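Local coordinates for putative adenylate cyclase (Vibrio parahaemolyticus, PDB 2ACA), which is a CYTH-domain protein that probably acts as a class IV adenylate cyclase, converting ATP to cyclic AMP, at residues L165-A168 with D169-H172. Residues are numbered along the deposited sequence; the frame is centred on the assembly and turned at random.
Sequences LSEA and DREH
Glu167 OE1 approaches the rim of the Arg170 guanidinium, close to level with it. His172 CE1 lies over one face of that group, displaced from its centre.

The backbone here makes two overlapping type I beta turns, 166-169 and 167-170. They follow helix 152-162 at the surface of the CYTH domain. The first turn closes with a short bond of 2.5 Å from Asp169 N to Ser166 O. The second closes with 3.0 Å from Arg170 N to Glu167 O. Arg170 N also makes a weak bond to Ser166 O.

The Glu167 carboxylate and the Arg170 guanidinium are turned 68° apart. From Glu167 OE1 to Arg170 NE is 3.8 Å, a long salt bridge. The two side chains run side by side in the same direction, and Glu167 OE2 touches Arg170 CG at 3.4 Å. Glu167 is poorly ordered, so this pairing is probably loose.

The turns pack against strand 11-19, an outermost strand of the sheet within this chain. Asp169 has a backbone hydrogen bond with Arg18, and Glu171 has one with Lys16. Leu165, Asp169 and Arg170 all touch Tyr17.

Asp169 folds back over the first turn. Its CG sits anti to the carbonyl carbon and beside its own N (chi1 -61°), which brings OD2 to the start of the turn. There the carboxylate takes the backbone N-H of Ser166, with 2.6 Å from Ser166 N to Asp169 OD2. This bond meets the oxygen on its anti side. Ser166 OG is a second donor to Asp169 OD2, at 3.1 Å, from well above the carboxylate plane.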
# COMPACT_ATOMS: atom_id res chain seq x y z
N LEU A 165 -23.44 -28.09 3.02
CA LEU A 165 -22.21 -28.23 3.79
C LEU A 165 -22.53 -28.23 5.27
O LEU A 165 -23.06 -27.26 5.81
CB LEU A 165 -21.23 -27.10 3.46
CG LEU A 165 -20.22 -27.34 2.34
CD1 LEU A 165 -20.90 -27.91 1.12
CD2 LEU A 165 -19.54 -26.03 1.99
N SER A 166 -22.21 -29.34 5.94
CA SER A 166 -22.48 -29.49 7.36
C SER A 166 -21.26 -29.15 8.20
O SER A 166 -20.14 -29.05 7.69
CB SER A 166 -22.93 -30.93 7.66
OG SER A 166 -22.02 -31.88 7.12
N GLU A 167 -21.48 -28.96 9.50
CA GLU A 167 -20.40 -28.62 10.42
C GLU A 167 -19.28 -29.65 10.27
O GLU A 167 -18.12 -29.37 10.55
CB GLU A 167 -20.92 -28.62 11.86
CG GLU A 167 -20.04 -27.87 12.86
CD GLU A 167 -20.00 -26.38 12.60
OE1 GLU A 167 -19.32 -25.66 13.38
OE2 GLU A 167 -20.63 -25.91 11.63
N ALA A 168 -19.65 -30.86 9.84
CA ALA A 168 -18.69 -31.93 9.65
C ALA A 168 -17.75 -31.59 8.50
O ALA A 168 -16.67 -32.17 8.37
CB ALA A 168 -19.42 -33.25 9.37
N ASP A 169 -18.17 -30.66 7.65
CA ASP A 169 -17.37 -30.23 6.51
C ASP A 169 -16.44 -29.07 6.90
O ASP A 169 -15.46 -28.79 6.21
CB ASP A 169 -18.28 -29.81 5.36
CG ASP A 169 -19.16 -30.94 4.86
OD1 ASP A 169 -18.61 -32.02 4.54
OD2 ASP A 169 -20.39 -30.75 4.80
N ARG A 170 -16.78 -28.40 7.99
CA ARG A 170 -16.01 -27.27 8.50
C ARG A 170 -14.53 -27.58 8.58
O ARG A 170 -14.13 -28.64 9.06
CB ARG A 170 -16.51 -26.87 9.89
CG ARG A 170 -17.76 -26.00 9.87
CD ARG A 170 -17.40 -24.52 9.69
NE ARG A 170 -16.95 -23.92 10.95
CZ ARG A 170 -15.84 -23.21 11.08
NH1 ARG A 170 -15.04 -23.01 10.05
NH2 ARG A 170 -15.52 -22.69 12.26
N GLU A 171 -13.72 -26.64 8.10
CA GLU A 171 -12.27 -26.79 8.14
C GLU A 171 -11.72 -25.70 9.06
O GLU A 171 -11.84 -24.51 8.77
CB GLU A 171 -11.67 -26.63 6.74
CG GLU A 171 -10.15 -26.58 6.73
CD GLU A 171 -9.51 -27.85 7.24
OE1 GLU A 171 -9.60 -28.88 6.53
OE2 GLU A 171 -8.92 -27.84 8.34
N HIS A 172 -11.14 -26.11 10.18
CA HIS A 172 -10.59 -25.17 11.14
C HIS A 172 -9.13 -24.81 10.91
O HIS A 172 -8.66 -23.78 11.39
CB HIS A 172 -10.78 -25.70 12.57
CG HIS A 172 -12.18 -25.53 13.08
ND1 HIS A 172 -13.25 -26.23 12.57
CD2 HIS A 172 -12.68 -24.72 14.04
CE1 HIS A 172 -14.35 -25.85 13.20
NE2 HIS A 172 -14.03 -24.94 14.09